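N-acetyl-beta-D glucosaminidase (Rhizomucor miehei CAU432, PDB 4ZM6) combines a family 3 glycoside hydrolase, probably acting as a beta-N-acetylglucosaminidase, with a GCN5-related glucosamine N-acetyltransferase region that binds acetyl-CoA. Local coordinates at residues V541-N546 / K583-R588; L574-A579 / P654-G659; F597-I602 / Q612-M617. All blocks are in the same frame, centred on the assembly; numbering follows the deposited sequence.

How the contacts relate
All three contacts lie in the acetyltransferase region, around the sheet that runs in the order 540-543, 585-588, 594-605, 608-618, 646-649. Contact 1 pairs the first two strands, contact 3 the next two but one, 594-605 and 608-618, and their centres are about 11 Å apart because strands 585-588 and 594-605 are neighbours. Contact 2, where helix 569-577 meets the loop after strand 646-649, has its centre about 8 Å from that of contact 3 and 16 Å from that of contact 1. Along the chain contact 1 closes before contact 3 opens; contact 2 interleaves with contact 1 and encloses contact 3. Contact 3 bonds acetyl-CoA, contact 2 touches it through Phe657, and contact 1 lies farther off at the sheet edge.

Contact 1: V541-N546 / K583-R588; sequences VDDYRN and KHKVAR
Strands 541-543 and 585-588 run antiparallel with axes at 140°, Asp542 and Val586 forming a hydrogen-bonded pair through Asp542 N to Val586 O (3.1 Å) and Val586 N to Asp542 O (3.0 Å). They are the first two strands of the GNAT fold, connected through helices 546-561 and 569-577. Beyond the strand end, Tyr544 N continues the pairing to His584 O (3.0 Å). Val541 and Ala587 turn to the face covered by Leu631 of helix 627-642. With CG anti to the backbone N (chi1 168°), Tyr544 lays its ring alongside His584 and brings CD1 to Val586 CG1 (3.9 Å), the methyl sitting at the ring edge. Lys585, bent at chi2, runs beside Asp543 and closes a salt bridge from Lys585 NZ to Asp543 OD1 (2.8 Å). Asp542 OD2 offers its anti lone pair to Arg588 NE (3.1 Å) at the guanidinium edge; the same oxygen is also salt-bridged to Arg258 of the second subunit. Asp548 pairs with Arg545 and Asp549 with Arg588, which probably offsets the like charges where Arg545 NH2 comes within 3.5 Å of Arg588 NH2.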
loop_
_atom_site.group_PDB
_atom_site.type_symbol
_atom_site.label_atom_id
_atom_site.label_comp_id
_atom_site.label_asym_id
_atom_site.label_seq_id
_atom_site.Cartn_x
_atom_site.Cartn_y
_atom_site.Cartn_z
ATOM N N VAL A 541 -5.372 -5.183 13.341
ATOM C CA VAL A 541 -5.643 -3.760 13.277
ATOM C C VAL A 541 -6.108 -3.353 11.880
ATOM O O VAL A 541 -5.353 -3.457 10.917
ATOM C CB VAL A 541 -4.376 -2.970 13.656
ATOM C CG1 VAL A 541 -4.569 -1.478 13.424
ATOM C CG2 VAL A 541 -4.012 -3.251 15.107
ATOM N N ASP A 542 -7.357 -2.902 11.781
ATOM C CA ASP A 542 -7.911 -2.364 10.537
ATOM C C ASP A 542 -8.078 -0.860 10.628
ATOM O O ASP A 542 -8.020 -0.279 11.710
ATOM C CB ASP A 542 -9.291 -2.960 10.257
ATOM C CG ASP A 542 -9.242 -4.429 9.915
ATOM O OD1 ASP A 542 -8.365 -4.831 9.118
ATOM O OD2 ASP A 542 -10.101 -5.176 10.435
ATOM N N ASP A 543 -8.314 -0.241 9.477
ATOM C CA ASP A 543 -8.704 1.158 9.428
ATOM C C ASP A 543 -10.104 1.306 9.994
ATOM O O ASP A 543 -10.983 0.480 9.741
ATOM C CB ASP A 543 -8.655 1.688 7.996
ATOM C CG ASP A 543 -7.238 1.837 7.479
ATOM O OD1 ASP A 543 -6.377 2.329 8.234
ATOM O OD2 ASP A 543 -6.980 1.468 6.315
ATOM N N TYR A 544 -10.293 2.355 10.783
ATOM C CA TYR A 544 -11.594 2.684 11.337
ATOM C C TYR A 544 -12.529 3.122 10.207
ATOM O O TYR A 544 -12.152 3.941 9.364
ATOM C CB TYR A 544 -11.440 3.788 12.394
ATOM C CG TYR A 544 -12.728 4.440 12.854
ATOM C CD1 TYR A 544 -13.629 3.758 13.663
ATOM C CD2 TYR A 544 -13.030 5.753 12.501
ATOM C CE1 TYR A 544 -14.801 4.360 14.092
ATOM C CE2 TYR A 544 -14.193 6.360 12.929
ATOM C CZ TYR A 544 -15.073 5.662 13.720
ATOM O OH TYR A 544 -16.234 6.274 14.133
ATOM N N ARG A 545 -13.728 2.542 10.180
ATOM C CA ARG A 545 -14.770 2.924 9.230
ATOM C C ARG A 545 -15.943 3.456 10.034
ATOM O O ARG A 545 -16.643 2.693 10.705
ATOM C CB ARG A 545 -15.213 1.727 8.382
ATOM C CG ARG A 545 -14.102 1.089 7.557
ATOM C CD ARG A 545 -14.642 0.048 6.580
ATOM N NE ARG A 545 -15.438 -1.001 7.231
ATOM C CZ ARG A 545 -14.948 -2.102 7.807
ATOM N NH1 ARG A 545 -13.638 -2.336 7.847
ATOM N NH2 ARG A 545 -15.780 -2.980 8.356
ATOM N N ASN A 546 -16.151 4.769 9.976
ATOM C CA ASN A 546 -17.165 5.414 10.807
ATOM C C ASN A 546 -18.596 4.911 10.564
ATOM O O ASN A 546 -19.395 4.847 11.499
ATOM C CB ASN A 546 -17.076 6.947 10.695
ATOM C CG ASN A 546 -17.429 7.466 9.311
ATOM O OD1 ASN A 546 -16.882 7.016 8.304
ATOM N ND2 ASN A 546 -18.337 8.433 9.260
ATOM N N LYS A 583 -6.012 9.455 11.022
ATOM C CA LYS A 583 -5.790 8.044 10.755
ATOM C C LYS A 583 -6.169 7.248 11.996
ATOM O O LYS A 583 -5.343 7.038 12.873
ATOM C CB LYS A 583 -4.340 7.783 10.349
ATOM C CG LYS A 583 -4.075 6.348 9.947
ATOM C CD LYS A 583 -4.710 5.998 8.607
ATOM C CE LYS A 583 -3.749 6.268 7.461
ATOM N NZ LYS A 583 -4.377 6.018 6.136
ATOM N N HIS A 584 -7.430 6.829 12.060
ATOM C CA HIS A 584 -7.940 6.054 13.183
ATOM C C HIS A 584 -7.958 4.573 12.837
ATOM O O HIS A 584 -8.149 4.198 11.678
ATOM C CB HIS A 584 -9.347 6.514 13.556
ATOM C CG HIS A 584 -9.481 7.999 13.666
ATOM N ND1 HIS A 584 -10.689 8.652 13.557
ATOM C CD2 HIS A 584 -8.548 8.962 13.842
ATOM C CE1 HIS A 584 -10.495 9.950 13.684
ATOM N NE2 HIS A 584 -9.205 10.165 13.857
ATOM N N LYS A 585 -7.755 3.739 13.850
ATOM C CA LYS A 585 -7.683 2.293 13.672
ATOM C C LYS A 585 -8.478 1.607 14.773
ATOM O O LYS A 585 -8.606 2.140 15.876
ATOM C CB LYS A 585 -6.229 1.808 13.757
ATOM C CG LYS A 585 -5.193 2.607 12.975
ATOM C CD LYS A 585 -5.050 2.080 11.558
ATOM C CE LYS A 585 -3.840 2.683 10.869
ATOM N NZ LYS A 585 -3.828 2.346 9.423
ATOM N N VAL A 586 -8.994 0.419 14.477
ATOM C CA VAL A 586 -9.628 -0.422 15.492
ATOM C C VAL A 586 -8.881 -1.746 15.573
ATOM O O VAL A 586 -8.152 -2.106 14.650
ATOM C CB VAL A 586 -11.127 -0.679 15.198
ATOM C CG1 VAL A 586 -11.888 0.636 15.102
ATOM C CG2 VAL A 586 -11.323 -1.502 13.928
ATOM N N ALA A 587 -9.052 -2.464 16.677
ATOM C CA ALA A 587 -8.502 -3.813 16.805
ATOM C C ALA A 587 -9.653 -4.811 16.891
ATOM O O ALA A 587 -10.612 -4.592 17.633
ATOM C CB ALA A 587 -7.598 -3.919 18.025
ATOM N N ARG A 588 -9.555 -5.891 16.118
ATOM C CA ARG A 588 -10.593 -6.922 16.073
ATOM C C ARG A 588 -10.019 -8.290 16.426
ATOM O O ARG A 588 -8.886 -8.601 16.059
ATOM C CB ARG A 588 -11.199 -7.014 14.672
ATOM C CG ARG A 588 -11.897 -5.766 14.163
ATOM C CD ARG A 588 -12.472 -6.018 12.776
ATOM N NE ARG A 588 -12.743 -4.781 12.038
ATOM C CZ ARG A 588 -13.895 -4.105 12.045
ATOM N NH1 ARG A 588 -14.932 -4.522 12.759
ATOM N NH2 ARG A 588 -14.008 -2.992 11.325
#

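Contact 2: L574-A579 / P654-G659; sequences LGLQRA and PRFFPG
Phe656 has CG anti to its carbonyl carbon (chi1 -60°), and this swings the far end of the ring back to Leu576, although its CB points neither toward nor away from the helix. Leu576 makes a similar return: its CB leaves away from the loop, but CG beside the backbone N (chi1 -62°) brings the CD2 branch round. The two side chains cross at about a right angle, and Leu576 CD2 meets Phe656 CZ (3.8 Å) at the ring edge, close to the ring plane. This is where the C-terminal part of helix 569-577 joins the loop after strand 646-649 in the GNAT fold. Gly575, without a side chain, makes way for the end of the Phe656 ring, since a CB there would point at Phe656 CZ. Pro654 meets the helix backbone separately, the CA atoms of Gly575 and Pro654 lying 5.6 Å apart. The peptide bond before Pro654 is cis. Pro654 CG rests 3.5 Å from Gly575 O, and the same CG reaches Arg578 CB (4.0 Å) and Ala579 N (3.8 Å), so that one ring corner bridges Gly575, Arg578 and Ala579. Around the contact, Trp557 meets the Phe656 ring, Leu576 leans on Phe597 and Ala599, and Pro654 touches Gln601. The Phe656 side chain lies about 7 Å from bound acetyl-CoA, which the next residue, Phe657, touches directly. No hydrogen bond spans the two segments: the contact is made by apolar carbons and by a proline ring against backbone atoms, so its hold rests on fit and burial, while Pro654 O finds its polar partner elsewhere, in Ser651 OG.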
loop_
_atom_site.group_PDB
_atom_site.type_symbol
_atom_site.label_atom_id
_atom_site.label_comp_id
_atom_site.label_asym_id
_atom_site.label_seq_id
_atom_site.Cartn_x
_atom_site.Cartn_y
_atom_site.Cartn_z
ATOM N N LEU A 574 -18.029 13.813 16.278
ATOM C CA LEU A 574 -17.472 15.134 16.033
ATOM C C LEU A 574 -15.953 15.134 16.246
ATOM O O LEU A 574 -15.195 15.520 15.346
ATOM C CB LEU A 574 -18.141 16.164 16.950
ATOM C CG LEU A 574 -17.655 17.611 16.844
ATOM C CD1 LEU A 574 -17.991 18.210 15.485
ATOM C CD2 LEU A 574 -18.259 18.441 17.963
ATOM N N GLY A 575 -15.526 14.700 17.438
ATOM C CA GLY A 575 -14.110 14.572 17.767
ATOM C C GLY A 575 -13.385 13.877 16.633
ATOM O O GLY A 575 -12.386 14.388 16.124
ATOM N N LEU A 576 -13.921 12.737 16.197
ATOM C CA LEU A 576 -13.230 11.873 15.232
ATOM C C LEU A 576 -13.273 12.369 13.789
ATOM O O LEU A 576 -12.243 12.377 13.107
ATOM C CB LEU A 576 -13.769 10.445 15.308
ATOM C CG LEU A 576 -13.568 9.754 16.661
ATOM C CD1 LEU A 576 -14.197 8.368 16.653
ATOM C CD2 LEU A 576 -12.093 9.677 17.036
ATOM N N GLN A 577 -14.443 12.791 13.319
ATOM C CA GLN A 577 -14.573 13.204 11.919
ATOM C C GLN A 577 -13.836 14.513 11.596
ATOM O O GLN A 577 -13.392 14.696 10.471
ATOM C CB GLN A 577 -16.047 13.292 11.510
ATOM C CG GLN A 577 -16.830 11.986 11.642
ATOM C CD GLN A 577 -16.054 10.759 11.184
ATOM O OE1 GLN A 577 -15.869 9.799 11.949
ATOM N NE2 GLN A 577 -15.591 10.785 9.942
ATOM N N ARG A 578 -13.681 15.396 12.581
ATOM C CA ARG A 578 -13.023 16.694 12.375
ATOM C C ARG A 578 -11.491 16.652 12.491
ATOM O O ARG A 578 -10.816 17.646 12.200
ATOM C CB ARG A 578 -13.566 17.730 13.369
ATOM C CG ARG A 578 -15.036 18.078 13.197
ATOM C CD ARG A 578 -15.330 18.870 11.925
ATOM N NE ARG A 578 -14.671 20.182 11.870
ATOM C CZ ARG A 578 -14.972 21.150 10.997
ATOM N NH1 ARG A 578 -15.936 20.988 10.093
ATOM N NH2 ARG A 578 -14.315 22.300 11.025
ATOM N N ALA A 579 -10.943 15.520 12.929
ATOM C CA ALA A 579 -9.494 15.375 13.074
ATOM C C ALA A 579 -8.806 15.588 11.737
ATOM O O ALA A 579 -9.236 15.037 10.728
ATOM C CB ALA A 579 -9.152 13.999 13.626
ATOM N N PRO A 654 -9.337 19.076 17.134
ATOM C CA PRO A 654 -10.299 18.679 18.170
ATOM C C PRO A 654 -9.662 17.772 19.217
ATOM O O PRO A 654 -8.487 17.423 19.095
ATOM C CB PRO A 654 -11.376 17.914 17.388
ATOM C CG PRO A 654 -10.698 17.436 16.156
ATOM C CD PRO A 654 -9.661 18.474 15.827
ATOM N N ARG A 655 -10.435 17.371 20.224
ATOM C CA ARG A 655 -9.848 16.769 21.413
ATOM C C ARG A 655 -10.845 16.091 22.331
ATOM O O ARG A 655 -11.898 16.643 22.619
ATOM C CB ARG A 655 -9.126 17.864 22.201
ATOM C CG ARG A 655 -8.778 17.507 23.636
ATOM C CD ARG A 655 -8.727 18.726 24.538
ATOM N NE ARG A 655 -8.128 19.883 23.881
ATOM C CZ ARG A 655 -8.058 21.091 24.429
ATOM N NH1 ARG A 655 -8.522 21.306 25.661
ATOM N NH2 ARG A 655 -7.509 22.087 23.748
ATOM N N PHE A 656 -10.480 14.900 22.806
ATOM C CA PHE A 656 -11.118 14.298 23.978
ATOM C C PHE A 656 -10.395 14.759 25.241
ATOM O O PHE A 656 -11.023 15.219 26.188
ATOM C CB PHE A 656 -11.052 12.780 23.916
ATOM C CG PHE A 656 -11.730 12.182 22.719
ATOM C CD1 PHE A 656 -13.112 12.101 22.659
ATOM C CD2 PHE A 656 -10.985 11.665 21.671
ATOM C CE1 PHE A 656 -13.738 11.529 21.566
ATOM C CE2 PHE A 656 -11.604 11.091 20.576
ATOM C CZ PHE A 656 -12.983 11.024 20.521
ATOM N N PHE A 657 -9.068 14.617 25.240
ATOM C CA PHE A 657 -8.213 15.017 26.361
ATOM C C PHE A 657 -6.955 15.730 25.842
ATOM O O PHE A 657 -6.456 15.397 24.764
ATOM C CB PHE A 657 -7.786 13.790 27.171
ATOM C CG PHE A 657 -8.927 12.905 27.612
ATOM C CD1 PHE A 657 -9.959 13.407 28.395
ATOM C CD2 PHE A 657 -8.950 11.555 27.275
ATOM C CE1 PHE A 657 -11.001 12.587 28.809
ATOM C CE2 PHE A 657 -9.989 10.731 27.687
ATOM C CZ PHE A 657 -11.014 11.246 28.458
ATOM N N PRO A 658 -6.446 16.722 26.599
ATOM C CA PRO A 658 -5.212 17.421 26.234
ATOM C C PRO A 658 -3.962 16.657 26.660
ATOM O O PRO A 658 -2.883 16.888 26.124
ATOM C CB PRO A 658 -5.310 18.716 27.028
ATOM C CG PRO A 658 -6.023 18.308 28.270
ATOM C CD PRO A 658 -7.021 17.268 27.844
ATOM N N GLY A 659 -4.120 15.781 27.645
ATOM C CA GLY A 659 -3.061 14.899 28.101
ATOM C C GLY A 659 -3.742 13.667 28.649
ATOM O O GLY A 659 -4.801 13.283 28.154
#

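Contact 3: F597-I602 / Q612-M617; sequences FVATQI and QLMLLM. With ACO (acetyl coenzyme *a), chain C.
The acetyl-CoA site of the GNAT fold is built here on a beta hairpin whose second strand, 608-618, carries a classic beta bulge: Met614 and Leu615 both face Ala599. Met614 takes up helical backbone angles, and Ala599 O is shared by two weak bonds, from Met614 N (3.0 Å) and Leu615 N (3.5 Å). Ala599 N answers with a firm bond to Leu615 O (2.8 Å). Phe597 with Met617, through Phe597 N to Met617 O (2.8 Å), and Gln601 with Gln612 are well-formed hydrogen-bonded pairs. Just past the bulge, Leu616 N bonds the acetyl oxygen ACO O (3.0 Å), which would be expected to polarise the thioester carbonyl, consistent with the role of this strand in GNAT enzymes. Leu616 O receives a weak bond from ACO N4P (3.3 Å), so the pantetheine arm lies along the strand somewhat like a further strand. Val598 and Leu616 turn to the face of helix 627-642, whereas Phe597, Leu615 and Met617 turn to that of helix 546-561. There Leu615, its CG anti to the backbone N (chi1 -173°), crosses Phe597 at about a right angle and sets CD2 at the ring edge, by Phe597 CE2 (4.1 Å). Met614 lays its SD near Gln601 CB. At the far end Gln601 and Gln612 extend side by side, their amide planes 42° apart. Gln601 OE1 is taken by Lys580 N and its NE2 by Tyr653 O, while Gln612 NE2 bonds Thr652 OG1, which together should fix how both amides are turned. The remaining link is Gln601 NE2 to Gln612 OE1 (2.8 Å): the oxygen lies in the Gln601 amide plane, but the nitrogen stands above the Gln612 carbonyl, 46° out of its plane.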
loop_
_atom_site.group_PDB
_atom_site.type_symbol
_atom_site.label_atom_id
_atom_site.label_comp_id
_atom_site.label_asym_id
_atom_site.label_seq_id
_atom_site.Cartn_x
_atom_site.Cartn_y
_atom_site.Cartn_z
ATOM N N PHE A 597 -9.555 0.598 20.211
ATOM C CA PHE A 597 -9.623 1.703 19.273
ATOM C C PHE A 597 -8.493 2.689 19.540
ATOM O O PHE A 597 -8.111 2.907 20.688
ATOM C CB PHE A 597 -10.985 2.398 19.408
ATOM C CG PHE A 597 -11.082 3.698 18.665
ATOM C CD1 PHE A 597 -11.384 3.715 17.319
ATOM C CD2 PHE A 597 -10.866 4.901 19.318
ATOM C CE1 PHE A 597 -11.470 4.910 16.627
ATOM C CE2 PHE A 597 -10.947 6.100 18.635
ATOM C CZ PHE A 597 -11.250 6.104 17.286
ATOM N N VAL A 598 -7.971 3.284 18.472
ATOM C CA VAL A 598 -7.013 4.378 18.587
ATOM C C VAL A 598 -7.386 5.516 17.625
ATOM O O VAL A 598 -7.765 5.268 16.477
ATOM C CB VAL A 598 -5.568 3.891 18.337
ATOM C CG1 VAL A 598 -5.372 3.448 16.895
ATOM C CG2 VAL A 598 -4.555 4.964 18.707
ATOM N N ALA A 599 -7.286 6.754 18.113
ATOM C CA ALA A 599 -7.533 7.952 17.310
ATOM C C ALA A 599 -6.248 8.748 17.182
ATOM O O ALA A 599 -5.390 8.694 18.059
ATOM C CB ALA A 599 -8.609 8.802 17.948
ATOM N N THR A 600 -6.161 9.541 16.120
ATOM C CA THR A 600 -4.883 10.038 15.620
ATOM C C THR A 600 -5.079 11.175 14.610
ATOM O O THR A 600 -5.927 11.089 13.728
ATOM C CB THR A 600 -4.092 8.877 14.969
ATOM O OG1 THR A 600 -3.193 8.321 15.928
ATOM C CG2 THR A 600 -3.285 9.320 13.750
ATOM N N GLN A 601 -4.281 12.229 14.746
ATOM C CA GLN A 601 -4.281 13.333 13.789
ATOM C C GLN A 601 -2.880 13.920 13.655
ATOM O O GLN A 601 -2.029 13.710 14.521
ATOM C CB GLN A 601 -5.314 14.407 14.182
ATOM C CG GLN A 601 -4.937 15.381 15.295
ATOM C CD GLN A 601 -5.835 16.619 15.315
ATOM O OE1 GLN A 601 -6.765 16.751 14.515
ATOM N NE2 GLN A 601 -5.554 17.537 16.232
ATOM N N ILE A 602 -2.641 14.629 12.555
ATOM C CA ILE A 602 -1.358 15.289 12.317
ATOM C C ILE A 602 -1.604 16.766 12.035
ATOM O O ILE A 602 -2.415 17.117 11.176
ATOM C CB ILE A 602 -0.585 14.643 11.145
ATOM C CG1 ILE A 602 -0.078 13.260 11.548
ATOM C CG2 ILE A 602 0.596 15.512 10.724
ATOM C CD1 ILE A 602 0.448 12.435 10.391
ATOM N N GLN A 612 -0.510 13.703 16.845
ATOM C CA GLN A 612 -1.238 13.742 18.096
ATOM C C GLN A 612 -1.977 12.433 18.269
ATOM O O GLN A 612 -2.753 12.039 17.398
ATOM C CB GLN A 612 -2.212 14.912 18.108
ATOM C CG GLN A 612 -1.554 16.264 17.876
ATOM C CD GLN A 612 -2.452 17.434 18.261
ATOM O OE1 GLN A 612 -3.682 17.329 18.240
ATOM N NE2 GLN A 612 -1.839 18.556 18.622
ATOM N N LEU A 613 -1.705 11.749 19.382
ATOM C CA LEU A 613 -2.399 10.519 19.731
ATOM C C LEU A 613 -3.614 10.934 20.543
ATOM O O LEU A 613 -3.532 11.138 21.752
ATOM C CB LEU A 613 -1.480 9.573 20.512
ATOM C CG LEU A 613 -1.852 8.084 20.526
ATOM C CD1 LEU A 613 -0.744 7.250 21.145
ATOM C CD2 LEU A 613 -3.135 7.839 21.286
ATOM N N MET A 614 -4.743 11.068 19.854
ATOM C CA MET A 614 -5.940 11.669 20.435
ATOM C C MET A 614 -6.541 10.770 21.503
ATOM O O MET A 614 -7.008 11.239 22.538
ATOM C CB MET A 614 -6.992 11.940 19.349
ATOM C CG MET A 614 -6.556 12.911 18.259
ATOM S SD MET A 614 -7.715 12.947 16.871
ATOM C CE MET A 614 -9.114 13.757 17.637
ATOM N N LEU A 615 -6.545 9.473 21.237
ATOM C CA LEU A 615 -7.161 8.525 22.149
ATOM C C LEU A 615 -6.621 7.126 21.884
ATOM O O LEU A 615 -6.319 6.777 20.738
ATOM C CB LEU A 615 -8.680 8.547 21.980
ATOM C CG LEU A 615 -9.505 7.731 22.974
ATOM C CD1 LEU A 615 -9.532 8.405 24.333
ATOM C CD2 LEU A 615 -10.919 7.544 22.453
ATOM N N LEU A 616 -6.478 6.354 22.959
ATOM C CA LEU A 616 -6.138 4.942 22.885
ATOM C C LEU A 616 -6.951 4.270 23.969
ATOM O O LEU A 616 -6.887 4.681 25.121
ATOM C CB LEU A 616 -4.649 4.735 23.155
ATOM C CG LEU A 616 -3.910 3.536 22.538
ATOM C CD1 LEU A 616 -2.789 3.083 23.470
ATOM C CD2 LEU A 616 -4.823 2.362 22.212
ATOM N N MET A 617 -7.730 3.257 23.608
ATOM C CA MET A 617 -8.594 2.577 24.575
ATOM C C MET A 617 -8.882 1.153 24.126
ATOM O O MET A 617 -9.038 0.903 22.929
ATOM C CB MET A 617 -9.911 3.346 24.741
ATOM C CG MET A 617 -10.907 3.132 23.604
ATOM S SD MET A 617 -12.306 4.271 23.513
ATOM C CE MET A 617 -12.891 4.227 25.196
HETATM N N1A ACO C . 0.733 -11.901 29.180
HETATM C C2A ACO C . 1.106 -11.285 30.325
HETATM N N3A ACO C . 1.145 -9.940 30.463
HETATM C C4A ACO C . 0.793 -9.115 29.441
HETATM C C5A ACO C . 0.384 -9.723 28.161
HETATM C C6A ACO C . 0.365 -11.202 28.076
HETATM N N6A ACO C . -0.009 -11.818 26.929
HETATM N N7A ACO C . 0.108 -8.716 27.326
HETATM C C8A ACO C . 0.322 -7.555 28.000
HETATM N N9A ACO C . 0.738 -7.791 29.260
HETATM C C1B ACO C . 1.057 -6.743 30.270
HETATM C C2B ACO C . 2.544 -6.396 30.296
HETATM O O2B ACO C . 3.017 -6.357 31.648
HETATM C C3B ACO C . 2.673 -5.051 29.596
HETATM O O3B ACO C . 3.676 -4.182 30.157
HETATM P P3B ACO C . 3.604 -3.358 31.555
HETATM O O7A ACO C . 2.898 -2.063 31.212
HETATM O O8A ACO C . 2.889 -4.262 32.533
HETATM O O9A ACO C . 5.056 -3.161 31.886
HETATM C C4B ACO C . 1.262 -4.470 29.632
HETATM O O4B ACO C . 0.353 -5.537 29.945
HETATM C C5B ACO C . 0.897 -3.816 28.305
HETATM O O5B ACO C . -0.515 -3.877 28.164
HETATM P P1A ACO C . -1.224 -4.122 26.749
HETATM O O1A ACO C . -2.041 -5.387 26.873
HETATM O O2A ACO C . -0.262 -3.964 25.603
HETATM O O3A ACO C . -2.153 -2.816 26.817
HETATM P P2A ACO C . -3.728 -2.933 27.060
HETATM O O4A ACO C . -4.303 -3.787 25.954
HETATM O O5A ACO C . -3.989 -3.319 28.488
HETATM O O6A ACO C . -4.150 -1.399 26.854
HETATM C CBP ACO C . -4.505 0.779 27.853
HETATM C CCP ACO C . -3.542 -0.376 27.640
HETATM C CDP ACO C . -4.864 1.406 26.514
HETATM C CEP ACO C . -3.816 1.825 28.715
HETATM C CAP ACO C . -5.743 0.207 28.549
HETATM O OAP ACO C . -5.451 -0.023 29.924
HETATM C C9P ACO C . -6.959 1.080 28.429
HETATM O O9P ACO C . -7.762 0.853 27.534
HETATM N N8P ACO C . -7.134 2.058 29.315
HETATM C C7P ACO C . -8.322 2.889 29.266
HETATM C C6P ACO C . -8.206 4.141 30.119
HETATM C C5P ACO C . -7.227 5.186 29.615
HETATM O O5P ACO C . -6.757 5.916 30.470
HETATM N N4P ACO C . -6.930 5.328 28.312
HETATM C C3P ACO C . -6.042 6.389 27.827
HETATM C C2P ACO C . -6.793 7.668 27.437
HETATM S S1P ACO C . -5.745 9.101 27.373
HETATM C C ACO C . -5.186 9.149 25.811
HETATM O O ACO C . -5.452 8.252 25.030
HETATM C CH3 ACO C . -4.345 10.319 25.413
#